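Local coordinates for protein MHC class I antigen (Anolis carolinensis, PDB 7CPO) that probably presents peptides, bound in a groove and with beta2-microglobulin as partner chain, to T cells, as MHC class I molecules do, at residues 36-41 and 68-73; 205-210 and 215-220. All blocks are in the same frame, centred on the assembly; numbering follows the deposited sequence.

Contact 1 of 2, residues 36-41 and 68-73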
ATOM      1  N   VAL A  36     -10.532  -1.893   7.732  1.00 11.65           N
ATOM      2  CA  VAL A  36     -11.431  -3.017   7.509  1.00 12.63           C
ATOM      3  C   VAL A  36     -10.844  -3.859   6.394  1.00 14.02           C
ATOM      4  O   VAL A  36     -10.079  -3.373   5.561  1.00 15.72           O
ATOM      5  CB  VAL A  36     -12.874  -2.582   7.133  1.00 13.72           C
ATOM      6  CG1 VAL A  36     -13.613  -2.016   8.360  1.00  8.69           C
ATOM      7  CG2 VAL A  36     -12.841  -1.565   5.972  1.00 10.71           C
ATOM      8  N   SER A  37     -11.194  -5.140   6.384  1.00 13.53           N
ATOM      9  CA  SER A  37     -10.906  -5.903   5.184  1.00 20.97           C
ATOM     10  C   SER A  37     -11.942  -7.000   5.066  1.00 17.99           C
ATOM     11  O   SER A  37     -12.560  -7.409   6.048  1.00 17.97           O
ATOM     12  CB  SER A  37      -9.475  -6.470   5.158  1.00 22.74           C
ATOM     13  OG  SER A  37      -9.404  -7.765   5.685  1.00 34.09           O
ATOM     14  N   TYR A  38     -12.183  -7.417   3.849  1.00 18.90           N
ATOM     15  CA  TYR A  38     -13.092  -8.517   3.613  1.00 24.85           C
ATOM     16  C   TYR A  38     -12.203  -9.704   3.315  1.00 30.09           C
ATOM     17  O   TYR A  38     -11.584  -9.797   2.256  1.00 27.32           O
ATOM     18  CB  TYR A  38     -14.064  -8.243   2.485  1.00 18.95           C
ATOM     19  CG  TYR A  38     -14.858  -9.465   2.103  1.00 25.99           C
ATOM     20  CD1 TYR A  38     -16.011  -9.808   2.785  1.00 21.69           C
ATOM     21  CD2 TYR A  38     -14.448 -10.280   1.059  1.00 26.89           C
ATOM     22  CE1 TYR A  38     -16.740 -10.922   2.432  1.00 24.65           C
ATOM     23  CE2 TYR A  38     -15.167 -11.391   0.700  1.00 29.52           C
ATOM     24  CZ  TYR A  38     -16.312 -11.715   1.388  1.00 30.25           C
ATOM     25  OH  TYR A  38     -17.025 -12.831   1.014  1.00 34.18           O
ATOM     26  N   ASN A  39     -12.124 -10.592   4.275  1.00 34.40           N
ATOM     27  CA  ASN A  39     -11.256 -11.746   4.178  1.00 55.32           C
ATOM     28  C   ASN A  39     -12.043 -12.750   3.324  1.00 48.85           C
ATOM     29  O   ASN A  39     -13.098 -13.254   3.730  1.00 41.93           O
ATOM     30  CB  ASN A  39     -10.859 -12.106   5.620  1.00 55.42           C
ATOM     31  CG  ASN A  39     -10.264 -13.481   5.819  1.00 52.29           C
ATOM     32  OD1 ASN A  39     -10.380 -14.337   4.979  1.00 63.97           O
ATOM     33  ND2 ASN A  39      -9.799 -13.742   7.032  1.00 41.20           N
ATOM     34  N   ALA A  40     -11.619 -12.904   2.058  1.00 54.68           N
ATOM     35  CA  ALA A  40     -12.349 -13.759   1.123  1.00 43.65           C
ATOM     36  C   ALA A  40     -12.395 -15.180   1.640  1.00 48.19           C
ATOM     37  O   ALA A  40     -13.293 -15.963   1.299  1.00 47.26           O
ATOM     38  CB  ALA A  40     -11.679 -13.750  -0.239  1.00 37.31           C
ATOM     39  N   SER A  41     -11.432 -15.541   2.472  1.00 51.55           N
ATOM     40  CA  SER A  41     -11.669 -16.681   3.325  1.00 55.14           C
ATOM     41  C   SER A  41     -12.874 -16.385   4.203  1.00 63.56           C
ATOM     42  O   SER A  41     -13.915 -16.998   3.997  1.00 78.08           O
ATOM     43  CB  SER A  41     -10.405 -17.067   4.119  1.00 49.68           C
ATOM     44  OG  SER A  41     -10.747 -18.054   5.080  1.00 59.45           O
ATOM     45  N   LEU A  68     -22.671  -8.340   3.503  1.00 19.99           N
ATOM     46  CA  LEU A  68     -23.571  -8.701   2.403  1.00 24.13           C
ATOM     47  C   LEU A  68     -23.180  -7.983   1.110  1.00 20.18           C
ATOM     48  O   LEU A  68     -23.104  -8.602   0.045  1.00 21.73           O
ATOM     49  CB  LEU A  68     -25.031  -8.399   2.780  1.00 16.68           C
ATOM     50  CG  LEU A  68     -25.658  -9.231   3.918  1.00 23.44           C
ATOM     51  CD1 LEU A  68     -26.837  -8.520   4.591  1.00 13.71           C
ATOM     52  CD2 LEU A  68     -26.095 -10.622   3.437  1.00 23.56           C
ATOM     53  N   TYR A  69     -22.899  -6.678   1.196  1.00 17.03           N
ATOM     54  CA  TYR A  69     -22.459  -5.923   0.025  1.00 16.98           C
ATOM     55  C   TYR A  69     -21.145  -6.461  -0.524  1.00 21.35           C
ATOM     56  O   TYR A  69     -20.994  -6.630  -1.743  1.00 17.94           O
ATOM     57  CB  TYR A  69     -22.292  -4.443   0.378  1.00 20.95           C
ATOM     58  CG  TYR A  69     -23.569  -3.658   0.589  1.00 18.68           C
ATOM     59  CD1 TYR A  69     -24.801  -4.180   0.233  1.00 19.48           C
ATOM     60  CD2 TYR A  69     -23.531  -2.375   1.142  1.00 22.93           C
ATOM     61  CE1 TYR A  69     -25.973  -3.445   0.425  1.00 26.93           C
ATOM     62  CE2 TYR A  69     -24.684  -1.636   1.329  1.00 25.32           C
ATOM     63  CZ  TYR A  69     -25.906  -2.180   0.967  1.00 24.37           C
ATOM     64  OH  TYR A  69     -27.060  -1.463   1.166  1.00 29.31           O
ATOM     65  N   ALA A  70     -20.157  -6.684   0.358  1.00 19.70           N
ATOM     66  CA  ALA A  70     -18.855  -7.165  -0.106  1.00 27.08           C
ATOM     67  C   ALA A  70     -18.992  -8.527  -0.782  1.00 24.33           C
ATOM     68  O   ALA A  70     -18.405  -8.768  -1.848  1.00 19.18           O
ATOM     69  CB  ALA A  70     -17.856  -7.222   1.060  1.00 17.22           C
ATOM     70  N   GLN A  71     -19.789  -9.417  -0.181  1.00 21.82           N
ATOM     71  CA  GLN A  71     -20.134 -10.681  -0.824  1.00 21.13           C
ATOM     72  C   GLN A  71     -20.763 -10.447  -2.185  1.00 21.23           C
ATOM     73  O   GLN A  71     -20.408 -11.115  -3.163  1.00 26.58           O
ATOM     74  CB  GLN A  71     -21.088 -11.467   0.063  1.00 17.17           C
ATOM     75  CG  GLN A  71     -20.404 -12.128   1.210  1.00 28.06           C
ATOM     76  CD  GLN A  71     -21.353 -12.921   2.075  1.00 26.34           C
ATOM     77  OE1 GLN A  71     -20.922 -13.587   3.007  1.00 30.82           O
ATOM     78  NE2 GLN A  71     -22.646 -12.868   1.765  1.00 26.69           N
ATOM     79  N   GLY A  72     -21.723  -9.520  -2.263  1.00 19.02           N
ATOM     80  CA  GLY A  72     -22.306  -9.186  -3.555  1.00 16.32           C
ATOM     81  C   GLY A  72     -21.257  -8.757  -4.563  1.00 19.34           C
ATOM     82  O   GLY A  72     -21.276  -9.184  -5.720  1.00 16.34           O
ATOM     83  N   HIS A  73     -20.309  -7.921  -4.133  1.00 21.58           N
ATOM     84  CA  HIS A  73     -19.268  -7.454  -5.047  1.00 27.23           C
ATOM     85  C   HIS A  73     -18.387  -8.607  -5.523  1.00 24.08           C
ATOM     86  O   HIS A  73     -18.018  -8.669  -6.702  1.00 21.62           O
ATOM     87  CB  HIS A  73     -18.414  -6.379  -4.370  1.00 21.59           C
ATOM     88  CG  HIS A  73     -19.187  -5.178  -3.927  1.00 18.61           C
ATOM     89  ND1 HIS A  73     -18.717  -4.309  -2.965  1.00 18.83           N
ATOM     90  CD2 HIS A  73     -20.388  -4.692  -4.319  1.00 21.07           C
ATOM     91  CE1 HIS A  73     -19.598  -3.344  -2.779  1.00 18.85           C
ATOM     92  NE2 HIS A  73     -20.622  -3.553  -3.588  1.00 19.30           N
TER
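Y38 and A70 carry this contact, with Q71 beside them. The Y38 ring leans from strand 33-39 against helix 62-87. Its CD1 lies 3.6 Å from A70 CB, and CG of the same ring is 3.9 Å from that methyl. The methyl meets the ring obliquely. Both CB atoms head toward the opposite segment, and CA of Y38 comes within 7.0 Å of CA of A70.

Q71 meets the outer end of the ring. Q71 CG is 3.5 Å from Y38 OH and 4.0 Å from Y38 CE1, an approach by a methylene and again oblique. The two side chains cross at about a right angle. Q71 CG stands anti to its carbonyl carbon (chi1 -77°), which brings this methylene up to the phenol.

In Y38, CG is anti to the backbone N (chi1 171°) and chi2 is 85°. This sends the ring out from the strand, so that CD1 comes to A70 and the hydroxyl end to Q71. The hydroxyl is hydrogen-bonded to E74, one residue beyond 68-73 on the same helix, while Y26 of strand 25-30 touches both Y38 and A70 and pairs with Y38 through the backbone.

This is the seam between the floor and the alpha 1 helix of an MHC class I platform. On that helix H73 NE2 is hydrogen-bonded to the backbone of the bound peptide, and under the floor S37 OG bonds to D53 of the beta2-microglobulin chain.

Between the two segments themselves the contact is carbon packing plus one phenol oxygen against a methylene. The polar end of Y38 is satisfied by E74, so a single tyrosine joins strand to helix by both apolar and polar means.

Contact 2 of 2, residues 205-210 and 215-220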
ATOM      1  N   CYS A 205      22.085   6.693   5.346  1.00 30.59           N
ATOM      2  CA  CYS A 205      21.200   7.315   6.326  1.00 33.62           C
ATOM      3  C   CYS A 205      19.935   6.463   6.464  1.00 29.90           C
ATOM      4  O   CYS A 205      19.106   6.429   5.546  1.00 27.00           O
ATOM      5  CB  CYS A 205      20.871   8.743   5.907  1.00 24.86           C
ATOM      6  SG  CYS A 205      19.877   9.564   7.117  1.00 37.16           S
ATOM      7  N   ARG A 206      19.799   5.759   7.595  1.00 29.50           N
ATOM      8  CA  ARG A 206      18.603   4.975   7.901  1.00 26.27           C
ATOM      9  C   ARG A 206      17.645   5.837   8.710  1.00 28.20           C
ATOM     10  O   ARG A 206      18.033   6.424   9.728  1.00 28.50           O
ATOM     11  CB  ARG A 206      18.923   3.701   8.688  1.00 25.33           C
ATOM     12  CG  ARG A 206      17.712   3.203   9.535  1.00 46.61           C
ATOM     13  CD  ARG A 206      18.065   2.339  10.779  1.00 36.40           C
ATOM     14  NE  ARG A 206      17.874   0.928  10.477  1.00 40.76           N
ATOM     15  CZ  ARG A 206      16.778   0.229  10.749  1.00 36.25           C
ATOM     16  NH1 ARG A 206      15.745   0.785  11.371  1.00 34.66           N
ATOM     17  NH2 ARG A 206      16.724  -1.042  10.399  1.00 31.08           N
ATOM     18  N   VAL A 207      16.400   5.920   8.250  1.00 25.34           N
ATOM     19  CA  VAL A 207      15.380   6.769   8.863  1.00 31.90           C
ATOM     20  C   VAL A 207      14.145   5.909   9.048  1.00 28.03           C
ATOM     21  O   VAL A 207      13.535   5.476   8.063  1.00 28.47           O
ATOM     22  CB  VAL A 207      15.066   8.012   8.023  1.00 25.49           C
ATOM     23  CG1 VAL A 207      14.179   8.971   8.810  1.00 24.57           C
ATOM     24  CG2 VAL A 207      16.365   8.700   7.630  1.00 24.57           C
ATOM     25  N   GLY A 208      13.791   5.637  10.299  1.00 28.08           N
ATOM     26  CA  GLY A 208      12.771   4.643  10.564  1.00 28.88           C
ATOM     27  C   GLY A 208      11.932   5.026  11.761  1.00 34.86           C
ATOM     28  O   GLY A 208      12.294   5.910  12.543  1.00 33.00           O
ATOM     29  N   GLY A 209      10.796   4.342  11.897  1.00 33.03           N
ATOM     30  CA  GLY A 209       9.915   4.616  13.011  1.00 27.90           C
ATOM     31  C   GLY A 209       9.128   5.897  12.911  1.00 22.80           C
ATOM     32  O   GLY A 209       8.719   6.429  13.946  1.00 29.05           O
ATOM     33  N   PHE A 210       8.901   6.420  11.707  1.00 20.97           N
ATOM     34  CA  PHE A 210       8.231   7.703  11.561  1.00 22.62           C
ATOM     35  C   PHE A 210       6.794   7.511  11.081  1.00 32.22           C
ATOM     36  O   PHE A 210       6.463   6.526  10.408  1.00 30.71           O
ATOM     37  CB  PHE A 210       8.994   8.660  10.617  1.00 22.26           C
ATOM     38  CG  PHE A 210       9.222   8.139   9.195  1.00 24.24           C
ATOM     39  CD1 PHE A 210      10.362   7.405   8.873  1.00 30.00           C
ATOM     40  CD2 PHE A 210       8.331   8.447   8.169  1.00 21.99           C
ATOM     41  CE1 PHE A 210      10.592   6.945   7.563  1.00 21.27           C
ATOM     42  CE2 PHE A 210       8.552   7.997   6.865  1.00 19.49           C
ATOM     43  CZ  PHE A 210       9.683   7.235   6.565  1.00 18.99           C
ATOM     44  N   ILE A 215       7.717  12.681   4.358  1.00 24.42           N
ATOM     45  CA  ILE A 215       9.018  12.970   4.946  1.00 34.71           C
ATOM     46  C   ILE A 215       9.931  13.521   3.861  1.00 41.03           C
ATOM     47  O   ILE A 215       9.796  13.179   2.682  1.00 27.16           O
ATOM     48  CB  ILE A 215       9.609  11.706   5.629  1.00 32.70           C
ATOM     49  CG1 ILE A 215      10.770  12.077   6.559  1.00 23.17           C
ATOM     50  CG2 ILE A 215       9.993  10.636   4.602  1.00 10.74           C
ATOM     51  CD1 ILE A 215      11.004  11.053   7.659  1.00 21.67           C
ATOM     52  N   ASP A 216      10.855  14.398   4.264  1.00 30.71           N
ATOM     53  CA  ASP A 216      11.845  14.980   3.364  1.00 33.71           C
ATOM     54  C   ASP A 216      13.226  14.616   3.895  1.00 31.00           C
ATOM     55  O   ASP A 216      13.634  15.083   4.963  1.00 33.06           O
ATOM     56  CB  ASP A 216      11.678  16.499   3.236  1.00 36.72           C
ATOM     57  CG  ASP A 216      12.149  17.039   1.867  1.00 58.04           C
ATOM     58  OD1 ASP A 216      12.701  16.257   1.041  1.00 47.62           O
ATOM     59  OD2 ASP A 216      11.965  18.256   1.622  1.00 62.63           O
ATOM     60  N   ILE A 217      13.926  13.768   3.155  1.00 35.77           N
ATOM     61  CA  ILE A 217      15.261  13.311   3.495  1.00 25.91           C
ATOM     62  C   ILE A 217      16.183  13.677   2.350  1.00 33.84           C
ATOM     63  O   ILE A 217      15.926  13.305   1.197  1.00 31.35           O
ATOM     64  CB  ILE A 217      15.299  11.797   3.735  1.00 30.71           C
ATOM     65  CG1 ILE A 217      14.184  11.387   4.701  1.00 25.46           C
ATOM     66  CG2 ILE A 217      16.703  11.366   4.200  1.00 20.39           C
ATOM     67  CD1 ILE A 217      14.030   9.898   4.814  1.00 14.69           C
ATOM     68  N   ASP A 218      17.257  14.388   2.666  1.00 33.20           N
ATOM     69  CA  ASP A 218      18.263  14.729   1.673  1.00 39.52           C
ATOM     70  C   ASP A 218      19.640  14.686   2.317  1.00 33.65           C
ATOM     71  O   ASP A 218      19.823  15.110   3.461  1.00 32.71           O
ATOM     72  CB  ASP A 218      18.022  16.123   1.059  1.00 32.18           C
ATOM     73  CG  ASP A 218      16.995  16.107  -0.072  1.00 38.43           C
ATOM     74  OD1 ASP A 218      15.858  16.605   0.124  1.00 48.03           O
ATOM     75  OD2 ASP A 218      17.328  15.592  -1.165  1.00 47.11           O
ATOM     76  N   TRP A 219      20.601  14.158   1.576  1.00 36.55           N
ATOM     77  CA  TRP A 219      21.999  14.365   1.913  1.00 29.27           C
ATOM     78  C   TRP A 219      22.426  15.782   1.522  1.00 33.25           C
ATOM     79  O   TRP A 219      22.141  16.256   0.416  1.00 24.54           O
ATOM     80  CB  TRP A 219      22.863  13.325   1.213  1.00 27.49           C
ATOM     81  CG  TRP A 219      22.960  12.074   1.983  1.00 28.64           C
ATOM     82  CD1 TRP A 219      22.312  10.897   1.733  1.00 26.44           C
ATOM     83  CD2 TRP A 219      23.753  11.861   3.151  1.00 39.55           C
ATOM     84  NE1 TRP A 219      22.657   9.966   2.672  1.00 34.49           N
ATOM     85  CE2 TRP A 219      23.539  10.529   3.559  1.00 35.01           C
ATOM     86  CE3 TRP A 219      24.631  12.665   3.890  1.00 34.12           C
ATOM     87  CZ2 TRP A 219      24.169   9.981   4.678  1.00 30.34           C
ATOM     88  CZ3 TRP A 219      25.255  12.126   4.999  1.00 28.65           C
ATOM     89  CH2 TRP A 219      25.025  10.793   5.381  1.00 35.33           C
ATOM     90  N   THR A 220      23.092  16.465   2.441  1.00 32.56           N
ATOM     91  CA  THR A 220      23.637  17.774   2.146  1.00 33.30           C
ATOM     92  C   THR A 220      25.159  17.710   2.050  1.00 32.58           C
ATOM     93  O   THR A 220      25.808  16.778   2.532  1.00 35.01           O
ATOM     94  CB  THR A 220      23.184  18.799   3.188  1.00 30.40           C
ATOM     95  OG1 THR A 220      23.454  18.308   4.503  1.00 38.50           O
ATOM     96  CG2 THR A 220      21.711  19.035   3.057  1.00 22.14           C
TER
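I215 and F210 make the tight end of this contact. I215 CD1 sits over one face of the F210 ring, 3.7 Å from its centroid and 10° off the normal, a CH-pi contact. I215 CG2 adds a touch at F210 CE2, 3.8 Å away. With chi1 58° F210 CG lies between the backbone N and the carbonyl carbon, and chi2 -90° then turns a ring face to I215. V207 CG1 lies 4.0 Å from the same I215 CD1, and V207 CG2 meets I217 CD1 tip to tip at 3.8 Å.

The strands belong to the two facing sheets of a C1-set immunoglobulin sandwich. C205 forms the disulfide to C261 that pins the sheets together, and W219 is packed beside it, as in the classic immunoglobulin core. C205 CB lies 3.7 Å from W219 CZ2, while W219 NE1 bonds to R247 O. G209 and F210 both face Y243 in a G1 beta bulge.

The CB of R206 points away from 215-220, and its NH2 bonds to F11 O of the beta2-microglobulin chain. The solvent side is looser. D216 is exposed there. D218 is partly exposed and makes a long, weak ion pair with R247.

From the N terminus, the chain lays strands 5-14, 25-30 and 33-39 of the platform floor. Contact 1 opens on the last of these. The chain then passes strand 44-47 and returns on helix 62-87, so floor and helix are joined across 26 residues. Much later, in the immunoglobulin domain, contact 2 closes a short loop of four residues between strands 201-210 and 216-221, one in each sheet. The two contacts follow in series and neither nest nor cross. The centres of contact 1 and contact 2 are about 38 Å apart, on opposite sides of the chain's centre. Both have a residue bonded to the beta2-microglobulin chain, which thus reaches both domains.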